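PDB 2Q07: PUA domain-containing protein from Archaeoglobus fulgidus DSM 4304, which is of unknown function but probably binds RNA and may take part in making the modified nucleoside archaeosine in tRNA, this chain being its C-terminal part. Local coordinates for residues A[114-128]-A[136-148]. Residues are numbered along the deposited sequence; the frame is centred on the assembly and turned at random.
Sequences RKVVAHVTGGYRKVV and EAEVVYTAEKDVL
From Ala137, whose CB rests on Val116 CG2, the chain enters strand 138-141, which runs parallel to strand 115-118 and completes a beta-alpha-beta unit, with helix 123-132 as its crossover; it is an edge strand of the five-stranded mixed sheet in the UDG-like domain. The strand pairing starts where Glu138 N donates to Arg114 O, and Val116 N answers to Glu138 O at 2.8 Å. On the face covered by the crossover helix, Val139 CG1 meets Val128 CG1, while on the other Val140 CG2 packs on Val117 CG2. Tyr141, its CG anti to the carbonyl carbon (chi1 -59°), stands toward the helix, where the guanidinium of Arg125 lies nearly flat on one ring face, off-centre, with centres 4.3 Å apart and planes at 19°; its OH is held by Glu132. Beyond the strands His119 is gripped at both ring nitrogens: ND1 and Thr142 OG1 share a hydrogen bond of 2.7 Å, and Val147 O accepts one from NE2 at 2.6 Å, in the ring plane and on a carbonyl lone pair. Ala143 CB sits over a ring face, 4.0 Å from the centroid, as a CH-pi contact. Replacing His119 with an alanine would probably leave Thr142 OG1 and Val147 O without their imidazole partner and the loop after the strand less firmly tied. Val147 CB packs against His119 CD2 at 3.6 Å.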
ATOM      1  N   ARG A 114      10.118 -11.291  14.982  1.00 19.40           N
ATOM      2  CA  ARG A 114      10.781 -12.318  15.777  1.00 21.07           C
ATOM      3  C   ARG A 114      10.098 -13.652  15.524  1.00 19.83           C
ATOM      4  O   ARG A 114      10.662 -14.705  15.792  1.00 18.75           O
ATOM      5  CB  ARG A 114      10.716 -11.996  17.271  1.00 23.61           C
ATOM      6  CG  ARG A 114       9.303 -11.934  17.849  1.00 30.02           C
ATOM      7  CD  ARG A 114       9.339 -12.033  19.380  1.00 31.00           C
ATOM      8  NE  ARG A 114       8.807 -13.309  19.842  1.00 32.78           N
ATOM      9  CZ  ARG A 114       7.513 -13.566  20.003  1.00 32.92           C
ATOM     10  NH1 ARG A 114       6.613 -12.628  19.751  1.00 32.76           N
ATOM     11  NH2 ARG A 114       7.118 -14.767  20.394  1.00 30.82           N
ATOM     12  N   LYS A 115       8.877 -13.595  14.998  1.00 19.07           N
ATOM     13  CA  LYS A 115       8.123 -14.804  14.712  1.00 19.50           C
ATOM     14  C   LYS A 115       7.241 -14.671  13.469  1.00 18.12           C
ATOM     15  O   LYS A 115       6.617 -13.635  13.237  1.00 15.65           O
ATOM     16  CB  LYS A 115       7.259 -15.178  15.921  1.00 20.07           C
ATOM     17  CG  LYS A 115       6.690 -16.586  15.842  1.00 22.91           C
ATOM     18  CD  LYS A 115       5.189 -16.569  15.689  1.00 23.33           C
ATOM     19  CE  LYS A 115       4.509 -16.252  17.012  1.00 24.42           C
ATOM     20  NZ  LYS A 115       4.574 -17.417  17.932  1.00 24.98           N
ATOM     21  N   VAL A 116       7.212 -15.733  12.674  1.00 16.26           N
ATOM     22  CA  VAL A 116       6.421 -15.790  11.456  1.00 16.11           C
ATOM     23  C   VAL A 116       5.412 -16.935  11.601  1.00 17.58           C
ATOM     24  O   VAL A 116       5.805 -18.089  11.752  1.00 18.38           O
ATOM     25  CB  VAL A 116       7.322 -16.085  10.213  1.00 16.47           C
ATOM     26  CG1 VAL A 116       6.463 -16.269   8.955  1.00 14.88           C
ATOM     27  CG2 VAL A 116       8.326 -14.978  10.013  1.00 14.54           C
ATOM     28  N   VAL A 117       4.118 -16.611  11.591  1.00 16.98           N
ATOM     29  CA  VAL A 117       3.083 -17.627  11.674  1.00 16.41           C
ATOM     30  C   VAL A 117       2.545 -17.871  10.268  1.00 16.66           C
ATOM     31  O   VAL A 117       1.813 -17.039   9.717  1.00 16.88           O
ATOM     32  CB  VAL A 117       1.895 -17.191  12.562  1.00 17.23           C
ATOM     33  CG1 VAL A 117       0.908 -18.322  12.652  1.00 15.80           C
ATOM     34  CG2 VAL A 117       2.379 -16.786  13.932  1.00 14.56           C
ATOM     35  N   ALA A 118       2.907 -19.009   9.692  1.00 13.71           N
ATOM     36  CA  ALA A 118       2.472 -19.354   8.345  1.00 14.42           C
ATOM     37  C   ALA A 118       1.113 -20.052   8.328  1.00 14.87           C
ATOM     38  O   ALA A 118       1.034 -21.264   8.489  1.00 15.09           O
ATOM     39  CB  ALA A 118       3.516 -20.241   7.681  1.00 12.93           C
ATOM     40  N   HIS A 119       0.043 -19.290   8.125  1.00 13.66           N
ATOM     41  CA  HIS A 119      -1.281 -19.887   8.088  1.00 16.10           C
ATOM     42  C   HIS A 119      -1.669 -20.145   6.644  1.00 16.06           C
ATOM     43  O   HIS A 119      -2.569 -19.505   6.097  1.00 18.31           O
ATOM     44  CB  HIS A 119      -2.318 -18.983   8.741  1.00 12.02           C
ATOM     45  CG  HIS A 119      -3.534 -19.719   9.203  1.00 14.43           C
ATOM     46  ND1 HIS A 119      -3.517 -20.581  10.279  1.00 17.05           N
ATOM     47  CD2 HIS A 119      -4.792 -19.763   8.707  1.00 13.66           C
ATOM     48  CE1 HIS A 119      -4.711 -21.124  10.426  1.00 16.07           C
ATOM     49  NE2 HIS A 119      -5.502 -20.646   9.484  1.00 15.72           N
ATOM     50  N   VAL A 120      -0.983 -21.100   6.038  1.00 17.87           N
ATOM     51  CA  VAL A 120      -1.204 -21.445   4.643  1.00 20.22           C
ATOM     52  C   VAL A 120      -0.933 -22.927   4.447  1.00 21.21           C
ATOM     53  O   VAL A 120      -0.319 -23.571   5.303  1.00 20.86           O
ATOM     54  CB  VAL A 120      -0.244 -20.653   3.738  1.00 19.60           C
ATOM     55  CG1 VAL A 120      -0.595 -19.182   3.755  1.00 18.67           C
ATOM     56  CG2 VAL A 120       1.182 -20.842   4.228  1.00 19.12           C
ATOM     57  N   THR A 121      -1.369 -23.462   3.312  1.00 22.47           N
ATOM     58  CA  THR A 121      -1.176 -24.877   3.026  1.00 24.57           C
ATOM     59  C   THR A 121      -0.665 -25.128   1.616  1.00 24.64           C
ATOM     60  O   THR A 121      -0.605 -24.216   0.795  1.00 23.80           O
ATOM     61  CB  THR A 121      -2.496 -25.663   3.204  1.00 24.68           C
ATOM     62  OG1 THR A 121      -3.494 -25.111   2.337  1.00 26.53           O
ATOM     63  CG2 THR A 121      -2.983 -25.586   4.654  1.00 24.53           C
ATOM     64  N   GLY A 122      -0.303 -26.381   1.348  1.00 27.67           N
ATOM     65  CA  GLY A 122       0.184 -26.768   0.034  1.00 29.91           C
ATOM     66  C   GLY A 122       1.312 -25.919  -0.523  1.00 31.92           C
ATOM     67  O   GLY A 122       2.247 -25.556   0.191  1.00 32.89           O
ATOM     68  N   GLY A 123       1.217 -25.611  -1.813  1.00 32.34           N
ATOM     69  CA  GLY A 123       2.227 -24.811  -2.480  1.00 33.47           C
ATOM     70  C   GLY A 123       2.737 -23.617  -1.694  1.00 34.68           C
ATOM     71  O   GLY A 123       3.919 -23.267  -1.797  1.00 36.03           O
ATOM     72  N   TYR A 124       1.860 -22.988  -0.914  1.00 34.65           N
ATOM     73  CA  TYR A 124       2.249 -21.826  -0.119  1.00 34.95           C
ATOM     74  C   TYR A 124       3.255 -22.180   0.963  1.00 35.27           C
ATOM     75  O   TYR A 124       4.151 -21.393   1.258  1.00 35.96           O
ATOM     76  CB  TYR A 124       1.035 -21.174   0.539  1.00 35.12           C
ATOM     77  CG  TYR A 124       0.069 -20.540  -0.425  1.00 34.24           C
ATOM     78  CD1 TYR A 124      -1.073 -21.219  -0.840  1.00 35.11           C
ATOM     79  CD2 TYR A 124       0.294 -19.258  -0.920  1.00 33.97           C
ATOM     80  CE1 TYR A 124      -1.971 -20.635  -1.721  1.00 34.20           C
ATOM     81  CE2 TYR A 124      -0.594 -18.667  -1.799  1.00 33.49           C
ATOM     82  CZ  TYR A 124      -1.724 -19.358  -2.196  1.00 35.21           C
ATOM     83  OH  TYR A 124      -2.608 -18.776  -3.069  1.00 35.50           O
ATOM     84  N   ARG A 125       3.096 -23.352   1.570  1.00 35.58           N
ATOM     85  CA  ARG A 125       4.025 -23.774   2.605  1.00 34.70           C
ATOM     86  C   ARG A 125       5.409 -23.964   2.002  1.00 33.93           C
ATOM     87  O   ARG A 125       6.421 -23.712   2.661  1.00 33.12           O
ATOM     88  CB  ARG A 125       3.551 -25.068   3.270  1.00 36.52           C
ATOM     89  CG  ARG A 125       2.470 -24.843   4.315  1.00 37.78           C
ATOM     90  CD  ARG A 125       2.292 -26.051   5.217  1.00 40.35           C
ATOM     91  NE  ARG A 125       3.575 -26.593   5.653  1.00 41.24           N
ATOM     92  CZ  ARG A 125       3.735 -27.378   6.714  1.00 42.90           C
ATOM     93  NH1 ARG A 125       2.690 -27.713   7.460  1.00 41.98           N
ATOM     94  NH2 ARG A 125       4.942 -27.833   7.023  1.00 43.99           N
ATOM     95  N   LYS A 126       5.455 -24.407   0.748  1.00 32.53           N
ATOM     96  CA  LYS A 126       6.728 -24.602   0.069  1.00 31.36           C
ATOM     97  C   LYS A 126       7.454 -23.267  -0.034  1.00 29.48           C
ATOM     98  O   LYS A 126       8.669 -23.200   0.128  1.00 31.21           O
ATOM     99  CB  LYS A 126       6.518 -25.174  -1.332  1.00 33.20           C
ATOM    100  CG  LYS A 126       6.113 -26.635  -1.364  1.00 35.08           C
ATOM    101  CD  LYS A 126       6.088 -27.143  -2.801  1.00 38.89           C
ATOM    102  CE  LYS A 126       5.900 -28.651  -2.859  1.00 39.65           C
ATOM    103  NZ  LYS A 126       5.926 -29.151  -4.265  1.00 42.27           N
ATOM    104  N   VAL A 127       6.705 -22.204  -0.313  1.00 27.16           N
ATOM    105  CA  VAL A 127       7.299 -20.877  -0.417  1.00 22.15           C
ATOM    106  C   VAL A 127       7.895 -20.512   0.944  1.00 20.58           C
ATOM    107  O   VAL A 127       9.066 -20.153   1.044  1.00 19.44           O
ATOM    108  CB  VAL A 127       6.233 -19.822  -0.819  1.00 22.59           C
ATOM    109  CG1 VAL A 127       6.766 -18.419  -0.596  1.00 19.95           C
ATOM    110  CG2 VAL A 127       5.835 -20.010  -2.288  1.00 19.21           C
ATOM    111  N   VAL A 128       7.082 -20.626   1.991  1.00 18.49           N
ATOM    112  CA  VAL A 128       7.512 -20.303   3.350  1.00 18.44           C
ATOM    113  C   VAL A 128       8.677 -21.186   3.794  1.00 19.69           C
ATOM    114  O   VAL A 128       9.643 -20.715   4.414  1.00 15.97           O
ATOM    115  CB  VAL A 128       6.335 -20.460   4.336  1.00 20.69           C
ATOM    116  CG1 VAL A 128       6.768 -20.091   5.749  1.00 21.75           C
ATOM    117  CG2 VAL A 128       5.173 -19.585   3.884  1.00 18.22           C
ATOM    118  N   GLU A 136      16.182 -15.420  10.720  1.00 19.87           N
ATOM    119  CA  GLU A 136      16.421 -15.666  12.144  1.00 20.85           C
ATOM    120  C   GLU A 136      15.112 -15.920  12.889  1.00 20.62           C
ATOM    121  O   GLU A 136      15.089 -16.622  13.907  1.00 18.13           O
ATOM    122  CB  GLU A 136      17.116 -14.472  12.802  1.00 22.60           C
ATOM    123  CG  GLU A 136      18.413 -14.018  12.163  1.00 25.70           C
ATOM    124  CD  GLU A 136      19.131 -12.985  13.029  1.00 27.97           C
ATOM    125  OE1 GLU A 136      18.433 -12.167  13.669  1.00 26.69           O
ATOM    126  OE2 GLU A 136      20.379 -12.988  13.069  1.00 27.31           O
ATOM    127  N   ALA A 137      14.021 -15.357  12.377  1.00 18.74           N
ATOM    128  CA  ALA A 137      12.726 -15.513  13.021  1.00 18.16           C
ATOM    129  C   ALA A 137      12.299 -16.964  13.208  1.00 17.52           C
ATOM    130  O   ALA A 137      12.711 -17.854  12.464  1.00 15.93           O
ATOM    131  CB  ALA A 137      11.647 -14.761  12.230  1.00 18.50           C
ATOM    132  N   GLU A 138      11.482 -17.196  14.227  1.00 16.06           N
ATOM    133  CA  GLU A 138      10.948 -18.534  14.463  1.00 20.42           C
ATOM    134  C   GLU A 138       9.808 -18.641  13.457  1.00 19.67           C
ATOM    135  O   GLU A 138       9.067 -17.679  13.255  1.00 18.20           O
ATOM    136  CB  GLU A 138      10.357 -18.657  15.868  1.00 18.05           C
ATOM    137  CG  GLU A 138      10.983 -17.713  16.878  1.00 30.02           C
ATOM    138  CD  GLU A 138      10.437 -17.916  18.283  1.00 35.23           C
ATOM    139  OE1 GLU A 138       9.195 -17.860  18.463  1.00 36.49           O
ATOM    140  OE2 GLU A 138      11.258 -18.135  19.200  1.00 37.33           O
ATOM    141  N   VAL A 139       9.667 -19.795  12.826  1.00 18.92           N
ATOM    142  CA  VAL A 139       8.594 -19.985  11.869  1.00 20.86           C
ATOM    143  C   VAL A 139       7.743 -21.156  12.326  1.00 22.49           C
ATOM    144  O   VAL A 139       8.242 -22.269  12.497  1.00 24.79           O
ATOM    145  CB  VAL A 139       9.143 -20.265  10.452  1.00 21.92           C
ATOM    146  CG1 VAL A 139       7.998 -20.267   9.437  1.00 22.06           C
ATOM    147  CG2 VAL A 139      10.169 -19.214  10.075  1.00 22.12           C
ATOM    148  N   VAL A 140       6.460 -20.887  12.541  1.00 21.78           N
ATOM    149  CA  VAL A 140       5.512 -21.900  12.980  1.00 20.76           C
ATOM    150  C   VAL A 140       4.406 -22.071  11.942  1.00 19.99           C
ATOM    151  O   VAL A 140       3.965 -21.098  11.336  1.00 21.68           O
ATOM    152  CB  VAL A 140       4.870 -21.497  14.327  1.00 20.92           C
ATOM    153  CG1 VAL A 140       5.948 -21.409  15.412  1.00 23.21           C
ATOM    154  CG2 VAL A 140       4.167 -20.149  14.181  1.00 19.72           C
ATOM    155  N   TYR A 141       3.963 -23.308  11.738  1.00 19.36           N
ATOM    156  CA  TYR A 141       2.899 -23.588  10.778  1.00 19.94           C
ATOM    157  C   TYR A 141       1.627 -23.950  11.543  1.00 20.65           C
ATOM    158  O   TYR A 141       1.636 -24.835  12.392  1.00 21.52           O
ATOM    159  CB  TYR A 141       3.326 -24.718   9.842  1.00 18.68           C
ATOM    160  CG  TYR A 141       4.588 -24.394   9.077  1.00 19.04           C
ATOM    161  CD1 TYR A 141       5.838 -24.521   9.682  1.00 18.86           C
ATOM    162  CD2 TYR A 141       4.530 -23.882   7.779  1.00 14.51           C
ATOM    163  CE1 TYR A 141       6.996 -24.144   9.026  1.00 15.13           C
ATOM    164  CE2 TYR A 141       5.688 -23.497   7.110  1.00 18.55           C
ATOM    165  CZ  TYR A 141       6.917 -23.628   7.738  1.00 19.17           C
ATOM    166  OH  TYR A 141       8.064 -23.229   7.097  1.00 16.57           O
ATOM    167  N   THR A 142       0.536 -23.259  11.239  1.00 20.71           N
ATOM    168  CA  THR A 142      -0.718 -23.475  11.954  1.00 22.31           C
ATOM    169  C   THR A 142      -1.858 -24.088  11.147  1.00 25.26           C
ATOM    170  O   THR A 142      -2.940 -24.330  11.684  1.00 26.69           O
ATOM    171  CB  THR A 142      -1.218 -22.145  12.555  1.00 22.06           C
ATOM    172  OG1 THR A 142      -1.215 -21.134  11.538  1.00 23.04           O
ATOM    173  CG2 THR A 142      -0.313 -21.698  13.703  1.00 22.23           C
ATOM    174  N   ALA A 143      -1.622 -24.348   9.868  1.00 26.19           N
ATOM    175  CA  ALA A 143      -2.665 -24.904   9.023  1.00 29.84           C
ATOM    176  C   ALA A 143      -2.258 -26.163   8.254  1.00 32.29           C
ATOM    177  O   ALA A 143      -1.214 -26.209   7.602  1.00 33.12           O
ATOM    178  CB  ALA A 143      -3.146 -23.841   8.051  1.00 25.81           C
ATOM    179  N   GLU A 144      -3.096 -27.186   8.349  1.00 37.00           N
ATOM    180  CA  GLU A 144      -2.868 -28.439   7.641  1.00 40.37           C
ATOM    181  C   GLU A 144      -4.196 -28.843   7.004  1.00 41.84           C
ATOM    182  O   GLU A 144      -5.129 -29.243   7.700  1.00 44.26           O
ATOM    183  CB  GLU A 144      -2.382 -29.534   8.605  1.00 42.62           C
ATOM    184  CG  GLU A 144      -3.369 -29.926   9.693  1.00 46.52           C
ATOM    185  CD  GLU A 144      -2.873 -31.090  10.540  1.00 49.47           C
ATOM    186  OE1 GLU A 144      -3.644 -31.590  11.387  1.00 49.37           O
ATOM    187  OE2 GLU A 144      -1.708 -31.505  10.360  1.00 50.93           O
ATOM    188  N   LYS A 145      -4.278 -28.712   5.683  1.00 41.31           N
ATOM    189  CA  LYS A 145      -5.482 -29.053   4.922  1.00 40.78           C
ATOM    190  C   LYS A 145      -6.453 -27.892   4.745  1.00 38.40           C
ATOM    191  O   LYS A 145      -6.814 -27.550   3.625  1.00 39.79           O
ATOM    192  CB  LYS A 145      -6.255 -30.210   5.572  1.00 42.50           C
ATOM    193  CG  LYS A 145      -5.513 -31.533   5.665  1.00 45.38           C
ATOM    194  CD  LYS A 145      -6.409 -32.595   6.298  1.00 46.41           C
ATOM    195  CE  LYS A 145      -5.721 -33.945   6.381  1.00 46.81           C
ATOM    196  NZ  LYS A 145      -6.640 -34.982   6.930  1.00 46.04           N
ATOM    197  N   ASP A 146      -6.882 -27.295   5.852  1.00 36.08           N
ATOM    198  CA  ASP A 146      -7.856 -26.204   5.796  1.00 32.64           C
ATOM    199  C   ASP A 146      -7.451 -25.048   6.706  1.00 28.78           C
ATOM    200  O   ASP A 146      -7.232 -25.240   7.893  1.00 28.70           O
ATOM    201  CB  ASP A 146      -9.224 -26.739   6.231  1.00 33.86           C
ATOM    202  CG  ASP A 146     -10.377 -25.911   5.703  1.00 37.21           C
ATOM    203  OD1 ASP A 146     -10.266 -24.663   5.675  1.00 35.96           O
ATOM    204  OD2 ASP A 146     -11.406 -26.519   5.324  1.00 38.44           O
ATOM    205  N   VAL A 147      -7.365 -23.843   6.154  1.00 27.17           N
ATOM    206  CA  VAL A 147      -6.988 -22.684   6.958  1.00 24.68           C
ATOM    207  C   VAL A 147      -8.133 -22.248   7.883  1.00 23.94           C
ATOM    208  O   VAL A 147      -7.915 -21.548   8.875  1.00 21.07           O
ATOM    209  CB  VAL A 147      -6.565 -21.487   6.055  1.00 25.68           C
ATOM    210  CG1 VAL A 147      -5.257 -21.802   5.350  1.00 20.21           C
ATOM    211  CG2 VAL A 147      -7.646 -21.193   5.030  1.00 23.39           C
ATOM    212  N   LEU A 148      -9.343 -22.705   7.565  1.00 23.47           N
ATOM    213  CA  LEU A 148     -10.546 -22.361   8.318  1.00 24.50           C
ATOM    214  C   LEU A 148     -11.139 -23.465   9.215  1.00 24.70           C
ATOM    215  O   LEU A 148     -12.252 -23.322   9.711  1.00 23.70           O
ATOM    216  CB  LEU A 148     -11.620 -21.873   7.341  1.00 26.22           C
ATOM    217  CG  LEU A 148     -11.674 -20.398   6.913  1.00 26.60           C
ATOM    218  CD1 LEU A 148     -10.289 -19.806   6.750  1.00 29.68           C
ATOM    219  CD2 LEU A 148     -12.460 -20.303   5.611  1.00 27.70           C
TER
HETATM  220  O   HOH W   1       0.384 -23.806   8.168  1.00 15.20           O